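Local coordinates for protein glycosyl hydrolase, family 38 (Enterococcus faecalis, PDB 5KBP) that probably acts as an alpha-mannosidase, removing mannose from carbohydrate chains by hydrolysis of alpha-mannosidic bonds, at residues 461-473 with 483-495. Residues are numbered along the deposited sequence; the frame is centred on the assembly and turned at random.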
ATOM      1  N   VAL A 461      23.400 -37.900 -13.459  1.00 69.13           N
ATOM      2  CA  VAL A 461      22.317 -37.913 -12.482  1.00 67.57           C
ATOM      3  C   VAL A 461      20.998 -38.081 -13.222  1.00 67.35           C
ATOM      4  O   VAL A 461      20.777 -37.462 -14.270  1.00 64.58           O
ATOM      5  CB  VAL A 461      22.317 -36.626 -11.635  1.00 62.64           C
ATOM      6  CG1 VAL A 461      21.246 -36.695 -10.553  1.00 62.48           C
ATOM      7  CG2 VAL A 461      23.690 -36.396 -11.023  1.00 62.71           C
ATOM      8  N   ALA A 462      20.123 -38.926 -12.682  1.00 68.64           N
ATOM      9  CA  ALA A 462      18.827 -39.158 -13.304  1.00 67.95           C
ATOM     10  C   ALA A 462      17.994 -37.882 -13.297  1.00 69.58           C
ATOM     11  O   ALA A 462      17.930 -37.166 -12.293  1.00 65.92           O
ATOM     12  CB  ALA A 462      18.081 -40.277 -12.579  1.00 68.43           C
ATOM     13  N   SER A 463      17.354 -37.596 -14.428  1.00 68.45           N
ATOM     14  CA  SER A 463      16.573 -36.375 -14.572  1.00 69.07           C
ATOM     15  C   SER A 463      15.564 -36.560 -15.699  1.00 75.03           C
ATOM     16  O   SER A 463      15.482 -37.622 -16.323  1.00 67.78           O
ATOM     17  CB  SER A 463      17.479 -35.169 -14.838  1.00 63.93           C
ATOM     18  OG  SER A 463      18.044 -35.237 -16.135  1.00 65.79           O
ATOM     19  N   ARG A 464      14.793 -35.504 -15.951  1.00 78.22           N
ATOM     20  CA  ARG A 464      13.811 -35.486 -17.026  1.00 76.63           C
ATOM     21  C   ARG A 464      13.626 -34.049 -17.482  1.00 73.12           C
ATOM     22  O   ARG A 464      13.450 -33.152 -16.651  1.00 68.04           O
ATOM     23  CB  ARG A 464      12.471 -36.077 -16.570  1.00 75.74           C
ATOM     24  CG  ARG A 464      11.397 -36.085 -17.649  1.00 78.39           C
ATOM     25  CD  ARG A 464      10.097 -36.696 -17.147  1.00 80.44           C
ATOM     26  NE  ARG A 464       9.433 -35.854 -16.154  1.00 72.56           N
ATOM     27  CZ  ARG A 464       8.486 -34.968 -16.443  1.00 72.81           C
ATOM     28  NH1 ARG A 464       8.088 -34.806 -17.698  1.00 73.44           N
ATOM     29  NH2 ARG A 464       7.934 -34.243 -15.480  1.00 68.53           N
ATOM     30  N   ILE A 465      13.672 -33.830 -18.793  1.00 74.75           N
ATOM     31  CA  ILE A 465      13.463 -32.500 -19.357  1.00 70.96           C
ATOM     32  C   ILE A 465      11.966 -32.213 -19.336  1.00 70.29           C
ATOM     33  O   ILE A 465      11.187 -32.868 -20.034  1.00 71.87           O
ATOM     34  CB  ILE A 465      14.033 -32.391 -20.775  1.00 73.65           C
ATOM     35  CG1 ILE A 465      15.541 -32.654 -20.763  1.00 80.82           C
ATOM     36  CG2 ILE A 465      13.729 -31.023 -21.369  1.00 69.18           C
ATOM     37  CD1 ILE A 465      16.317 -31.741 -19.836  1.00 81.00           C
ATOM     38  N   VAL A 466      11.559 -31.233 -18.531  1.00 66.39           N
ATOM     39  CA  VAL A 466      10.139 -30.935 -18.370  1.00 60.65           C
ATOM     40  C   VAL A 466       9.627 -30.095 -19.534  1.00 70.38           C
ATOM     41  O   VAL A 466       8.674 -30.473 -20.224  1.00 79.83           O
ATOM     42  CB  VAL A 466       9.885 -30.236 -17.022  1.00 60.72           C
ATOM     43  CG1 VAL A 466       8.419 -29.857 -16.889  1.00 61.73           C
ATOM     44  CG2 VAL A 466      10.315 -31.135 -15.878  1.00 57.56           C
ATOM     45  N   LYS A 467      10.251 -28.942 -19.767  1.00 72.55           N
ATOM     46  CA  LYS A 467       9.791 -28.034 -20.807  1.00 71.96           C
ATOM     47  C   LYS A 467      10.925 -27.100 -21.199  1.00 71.04           C
ATOM     48  O   LYS A 467      11.919 -26.960 -20.482  1.00 76.93           O
ATOM     49  CB  LYS A 467       8.571 -27.230 -20.345  1.00 72.27           C
ATOM     50  CG  LYS A 467       8.802 -26.443 -19.062  1.00 66.99           C
ATOM     51  CD  LYS A 467       7.548 -25.698 -18.634  1.00 67.17           C
ATOM     52  CE  LYS A 467       7.773 -24.941 -17.335  1.00 68.36           C
ATOM     53  NZ  LYS A 467       6.555 -24.200 -16.902  1.00 68.41           N
ATOM     54  N   GLU A 468      10.757 -26.463 -22.355  1.00 65.59           N
ATOM     55  CA  GLU A 468      11.652 -25.417 -22.819  1.00 66.57           C
ATOM     56  C   GLU A 468      10.868 -24.119 -22.957  1.00 71.40           C
ATOM     57  O   GLU A 468       9.639 -24.122 -23.067  1.00 75.98           O
ATOM     58  CB  GLU A 468      12.306 -25.780 -24.159  1.00 73.27           C
ATOM     59  CG  GLU A 468      11.427 -25.513 -25.372  1.00 83.21           C
ATOM     60  CD  GLU A 468      12.124 -25.834 -26.679  1.00 92.70           C
ATOM     61  OE1 GLU A 468      12.909 -26.804 -26.711  1.00 93.09           O
ATOM     62  OE2 GLU A 468      11.892 -25.112 -27.672  1.00 96.45           O
ATOM     63  N   ASP A 469      11.590 -23.002 -22.951  1.00 69.94           N
ATOM     64  CA  ASP A 469      10.946 -21.700 -23.032  1.00 68.76           C
ATOM     65  C   ASP A 469      11.905 -20.694 -23.651  1.00 58.42           C
ATOM     66  O   ASP A 469      13.093 -20.674 -23.322  1.00 57.64           O
ATOM     67  CB  ASP A 469      10.493 -21.216 -21.650  1.00 74.30           C
ATOM     68  CG  ASP A 469       9.427 -20.140 -21.730  1.00 82.33           C
ATOM     69  OD1 ASP A 469       8.669 -20.129 -22.722  1.00 82.90           O
ATOM     70  OD2 ASP A 469       9.344 -19.308 -20.801  1.00 83.72           O
ATOM     71  N   VAL A 470      11.377 -19.869 -24.550  1.00 55.57           N
ATOM     72  CA  VAL A 470      12.111 -18.761 -25.148  1.00 56.56           C
ATOM     73  C   VAL A 470      11.374 -17.480 -24.790  1.00 55.55           C
ATOM     74  O   VAL A 470      10.224 -17.285 -25.207  1.00 58.99           O
ATOM     75  CB  VAL A 470      12.243 -18.910 -26.671  1.00 59.64           C
ATOM     76  CG1 VAL A 470      12.914 -17.680 -27.263  1.00 49.87           C
ATOM     77  CG2 VAL A 470      13.019 -20.171 -27.019  1.00 61.76           C
ATOM     78  N   ARG A 471      12.026 -16.614 -24.019  1.00 49.66           N
ATOM     79  CA  ARG A 471      11.398 -15.386 -23.560  1.00 52.01           C
ATOM     80  C   ARG A 471      12.455 -14.301 -23.420  1.00 53.89           C
ATOM     81  O   ARG A 471      13.659 -14.555 -23.503  1.00 54.99           O
ATOM     82  CB  ARG A 471      10.671 -15.592 -22.228  1.00 44.07           C
ATOM     83  CG  ARG A 471      11.603 -15.929 -21.077  1.00 52.27           C
ATOM     84  CD  ARG A 471      10.865 -16.014 -19.755  1.00 50.13           C
ATOM     85  NE  ARG A 471      11.759 -16.414 -18.672  1.00 59.13           N
ATOM     86  CZ  ARG A 471      11.951 -17.674 -18.295  1.00 63.11           C
ATOM     87  NH1 ARG A 471      11.308 -18.656 -18.911  1.00 59.99           N
ATOM     88  NH2 ARG A 471      12.784 -17.953 -17.301  1.00 64.87           N
ATOM     89  N   PHE A 472      11.981 -13.081 -23.198  1.00 53.53           N
ATOM     90  CA  PHE A 472      12.853 -11.950 -22.934  1.00 55.98           C
ATOM     91  C   PHE A 472      13.374 -12.007 -21.503  1.00 49.43           C
ATOM     92  O   PHE A 472      12.711 -12.520 -20.596  1.00 50.61           O
ATOM     93  CB  PHE A 472      12.102 -10.639 -23.185  1.00 58.01           C
ATOM     94  CG  PHE A 472      12.653  -9.459 -22.436  1.00 59.74           C
ATOM     95  CD1 PHE A 472      13.755  -8.770 -22.915  1.00 63.92           C
ATOM     96  CD2 PHE A 472      12.059  -9.028 -21.261  1.00 51.73           C
ATOM     97  CE1 PHE A 472      14.260  -7.681 -22.229  1.00 58.66           C
ATOM     98  CE2 PHE A 472      12.560  -7.942 -20.570  1.00 58.43           C
ATOM     99  CZ  PHE A 472      13.661  -7.267 -21.056  1.00 60.51           C
ATOM    100  N   GLY A 473      14.586 -11.488 -21.311  1.00 52.40           N
ATOM    101  CA  GLY A 473      15.192 -11.424 -19.995  1.00 44.26           C
ATOM    102  C   GLY A 473      16.247 -10.342 -19.969  1.00 54.82           C
ATOM    103  O   GLY A 473      16.678  -9.836 -21.007  1.00 57.32           O
ATOM    104  N   GLN A 483      21.274  -5.114 -19.026  1.00 61.24           N
ATOM    105  CA  GLN A 483      21.689  -5.967 -20.140  1.00 51.87           C
ATOM    106  C   GLN A 483      20.494  -6.767 -20.639  1.00 50.43           C
ATOM    107  O   GLN A 483      20.186  -7.842 -20.107  1.00 51.19           O
ATOM    108  CB  GLN A 483      22.829  -6.891 -19.721  1.00 60.24           C
ATOM    109  CG  GLN A 483      24.074  -6.166 -19.238  1.00 69.77           C
ATOM    110  CD  GLN A 483      25.092  -7.113 -18.642  1.00 80.23           C
ATOM    111  OE1 GLN A 483      24.769  -8.247 -18.293  1.00 87.85           O
ATOM    112  NE2 GLN A 483      26.332  -6.653 -18.524  1.00 75.96           N
ATOM    113  N   PRO A 484      19.805  -6.283 -21.669  1.00 53.38           N
ATOM    114  CA  PRO A 484      18.650  -7.013 -22.199  1.00 54.14           C
ATOM    115  C   PRO A 484      19.059  -8.085 -23.198  1.00 60.52           C
ATOM    116  O   PRO A 484      20.064  -7.965 -23.904  1.00 54.41           O
ATOM    117  CB  PRO A 484      17.834  -5.912 -22.884  1.00 55.06           C
ATOM    118  CG  PRO A 484      18.878  -4.954 -23.372  1.00 51.38           C
ATOM    119  CD  PRO A 484      20.007  -4.995 -22.358  1.00 49.35           C
ATOM    120  N   TYR A 485      18.249  -9.140 -23.262  1.00 57.59           N
ATOM    121  CA  TYR A 485      18.553 -10.257 -24.145  1.00 59.11           C
ATOM    122  C   TYR A 485      17.309 -11.104 -24.366  1.00 60.74           C
ATOM    123  O   TYR A 485      16.322 -11.002 -23.634  1.00 57.74           O
ATOM    124  CB  TYR A 485      19.686 -11.126 -23.582  1.00 55.25           C
ATOM    125  CG  TYR A 485      19.442 -11.643 -22.180  1.00 53.25           C
ATOM    126  CD1 TYR A 485      18.686 -12.789 -21.958  1.00 49.34           C
ATOM    127  CD2 TYR A 485      19.979 -10.992 -21.077  1.00 54.63           C
ATOM    128  CE1 TYR A 485      18.465 -13.264 -20.679  1.00 51.43           C
ATOM    129  CE2 TYR A 485      19.765 -11.462 -19.795  1.00 49.03           C
ATOM    130  CZ  TYR A 485      19.007 -12.596 -19.601  1.00 52.59           C
ATOM    131  OH  TYR A 485      18.794 -13.062 -18.324  1.00 47.98           O
ATOM    132  N   MET A 486      17.377 -11.935 -25.402  1.00 58.08           N
ATOM    133  CA  MET A 486      16.452 -13.043 -25.602  1.00 50.21           C
ATOM    134  C   MET A 486      17.169 -14.332 -25.225  1.00 50.01           C
ATOM    135  O   MET A 486      18.312 -14.552 -25.639  1.00 61.90           O
ATOM    136  CB  MET A 486      15.971 -13.108 -27.052  1.00 51.53           C
ATOM    137  CG  MET A 486      15.080 -11.956 -27.472  1.00 57.98           C
ATOM    138  SD  MET A 486      13.525 -11.924 -26.558  1.00 58.70           S
ATOM    139  CE  MET A 486      12.583 -10.774 -27.554  1.00 48.83           C
ATOM    140  N   ALA A 487      16.507 -15.174 -24.438  1.00 49.05           N
ATOM    141  CA  ALA A 487      17.138 -16.373 -23.911  1.00 56.01           C
ATOM    142  C   ALA A 487      16.241 -17.583 -24.122  1.00 60.14           C
ATOM    143  O   ALA A 487      15.030 -17.464 -24.327  1.00 58.38           O
ATOM    144  CB  ALA A 487      17.469 -16.227 -22.420  1.00 48.23           C
ATOM    145  N   LYS A 488      16.862 -18.758 -24.068  1.00 54.45           N
ATOM    146  CA  LYS A 488      16.163 -20.034 -24.101  1.00 52.28           C
ATOM    147  C   LYS A 488      16.446 -20.768 -22.801  1.00 49.05           C
ATOM    148  O   LYS A 488      17.606 -20.889 -22.392  1.00 59.09           O
ATOM    149  CB  LYS A 488      16.596 -20.880 -25.303  1.00 58.07           C
ATOM    150  CG  LYS A 488      15.765 -22.136 -25.498  1.00 63.48           C
ATOM    151  CD  LYS A 488      16.009 -22.752 -26.865  1.00 68.18           C
ATOM    152  CE  LYS A 488      15.013 -23.860 -27.157  1.00 70.96           C
ATOM    153  NZ  LYS A 488      15.139 -24.369 -28.551  1.00 76.64           N
ATOM    154  N   TYR A 489      15.390 -21.248 -22.151  1.00 48.08           N
ATOM    155  CA  TYR A 489      15.498 -21.868 -20.839  1.00 58.36           C
ATOM    156  C   TYR A 489      15.035 -23.313 -20.904  1.00 62.04           C
ATOM    157  O   TYR A 489      14.056 -23.636 -21.585  1.00 63.89           O
ATOM    158  CB  TYR A 489      14.673 -21.108 -19.798  1.00 50.42           C
ATOM    159  CG  TYR A 489      15.127 -19.686 -19.589  1.00 51.28           C
ATOM    160  CD1 TYR A 489      16.109 -19.383 -18.655  1.00 50.77           C
ATOM    161  CD2 TYR A 489      14.578 -18.646 -20.324  1.00 55.60           C
ATOM    162  CE1 TYR A 489      16.531 -18.083 -18.459  1.00 53.63           C
ATOM    163  CE2 TYR A 489      14.992 -17.341 -20.136  1.00 60.22           C
ATOM    164  CZ  TYR A 489      15.970 -17.066 -19.202  1.00 56.25           C
ATOM    165  OH  TYR A 489      16.388 -15.770 -19.009  1.00 60.96           O
ATOM    166  N   LEU A 490      15.744 -24.178 -20.188  1.00 47.90           N
ATOM    167  CA  LEU A 490      15.384 -25.581 -20.064  1.00 56.84           C
ATOM    168  C   LEU A 490      15.031 -25.869 -18.612  1.00 59.44           C
ATOM    169  O   LEU A 490      15.752 -25.452 -17.698  1.00 59.27           O
ATOM    170  CB  LEU A 490      16.527 -26.486 -20.528  1.00 58.54           C
ATOM    171  CG  LEU A 490      16.095 -27.850 -21.068  1.00 64.53           C
ATOM    172  CD1 LEU A 490      15.054 -27.673 -22.164  1.00 64.83           C
ATOM    173  CD2 LEU A 490      17.290 -28.631 -21.584  1.00 51.88           C
ATOM    174  N   THR A 491      13.920 -26.566 -18.405  1.00 55.00           N
ATOM    175  CA  THR A 491      13.418 -26.894 -17.075  1.00 61.55           C
ATOM    176  C   THR A 491      13.709 -28.366 -16.806  1.00 60.61           C
ATOM    177  O   THR A 491      13.118 -29.247 -17.439  1.00 66.95           O
ATOM    178  CB  THR A 491      11.924 -26.593 -16.971  1.00 65.09           C
ATOM    179  OG1 THR A 491      11.705 -25.188 -17.156  1.00 63.28           O
ATOM    180  CG2 THR A 491      11.391 -27.010 -15.617  1.00 60.20           C
ATOM    181  N   VAL A 492      14.618 -28.627 -15.870  1.00 57.79           N
ATOM    182  CA  VAL A 492      15.090 -29.974 -15.568  1.00 63.39           C
ATOM    183  C   VAL A 492      14.507 -30.412 -14.232  1.00 60.18           C
ATOM    184  O   VAL A 492      14.412 -29.615 -13.292  1.00 56.12           O
ATOM    185  CB  VAL A 492      16.630 -30.033 -15.548  1.00 65.86           C
ATOM    186  CG1 VAL A 492      17.110 -31.459 -15.338  1.00 70.86           C
ATOM    187  CG2 VAL A 492      17.197 -29.458 -16.839  1.00 65.12           C
ATOM    188  N   GLU A 493      14.119 -31.682 -14.151  1.00 65.88           N
ATOM    189  CA  GLU A 493      13.499 -32.252 -12.963  1.00 67.48           C
ATOM    190  C   GLU A 493      14.485 -33.201 -12.295  1.00 68.04           C
ATOM    191  O   GLU A 493      14.969 -34.143 -12.931  1.00 73.52           O
ATOM    192  CB  GLU A 493      12.206 -32.981 -13.327  1.00 69.94           C
ATOM    193  CG  GLU A 493      11.287 -33.263 -12.154  1.00 80.11           C
ATOM    194  CD  GLU A 493       9.957 -33.848 -12.587  1.00 90.09           C
ATOM    195  OE1 GLU A 493       9.938 -34.631 -13.559  1.00 92.93           O
ATOM    196  OE2 GLU A 493       8.929 -33.517 -11.961  1.00 92.70           O
ATOM    197  N   LEU A 494      14.781 -32.955 -11.021  1.00 64.14           N
ATOM    198  CA  LEU A 494      15.700 -33.782 -10.254  1.00 62.96           C
ATOM    199  C   LEU A 494      14.977 -34.416  -9.074  1.00 62.94           C
ATOM    200  O   LEU A 494      14.020 -33.853  -8.534  1.00 57.81           O
ATOM    201  CB  LEU A 494      16.900 -32.968  -9.746  1.00 59.65           C
ATOM    202  CG  LEU A 494      17.863 -32.392 -10.787  1.00 62.60           C
ATOM    203  CD1 LEU A 494      19.042 -31.716 -10.107  1.00 68.80           C
ATOM    204  CD2 LEU A 494      18.344 -33.478 -11.733  1.00 64.52           C
ATOM    205  N   SER A 495      15.447 -35.596  -8.678  1.00 62.15           N
ATOM    206  CA  SER A 495      14.913 -36.327  -7.530  1.00 63.09           C
ATOM    207  C   SER A 495      15.956 -36.267  -6.418  1.00 64.90           C
ATOM    208  O   SER A 495      16.934 -37.020  -6.431  1.00 69.27           O
ATOM    209  CB  SER A 495      14.575 -37.767  -7.905  1.00 67.09           C
ATOM    210  OG  SER A 495      14.073 -38.482  -6.789  1.00 69.42           O
TER
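The guanidinium of R471 lies flat on the ring of Y489, with centres 3.8 Å apart and planes only 5° from parallel, which meets the geometry of both a stack and a cation-pi contact. R471 has CG between its backbone N and carbonyl carbon (chi1 65°) and runs extended to NE, carrying the head across the ring. D469, from the same strand, fixes its rotation: R471 NH1 donates to D469 OD2 at 2.8 Å, with the oxygen in the guanidinium plane, and E423 of strand 416-430 supplies NH1 with a second carboxylate.

Further along this face, R464 and E493 run side by side. NE (2.9 Å) and NH2 (2.8 Å) of R464 both grip OE1 of E493; the use of these two nitrogens makes the salt bridge side-on, and the 58° between guanidinium and carboxylate planes twists it. Near the opposite end, G473 CA sits 4.2 Å from the centre of the Y485 ring, over its face, as a CH-pi contact.

On the other face, I465 crosses L490 at about a right angle, I465 CG2 meeting L490 CD1 at 3.7 Å. E468 OE2 faces K488 NZ in a long salt bridge, while T448 OG1 hydrogen-bonds to E468 OE1 and to K488 NZ.

The backbone ladder is antiparallel, interrupted at V466 and K467: V466 N binds T491 O (2.8 Å), whereas T491 N binds K467 O (2.9 Å). Two residues therefore oppose T491, the signature of a beta bulge. Together the segments form a bulged beta hairpin, whose strand 483-499 is the middle member of a three-stranded antiparallel sheet completed by strand 416-430.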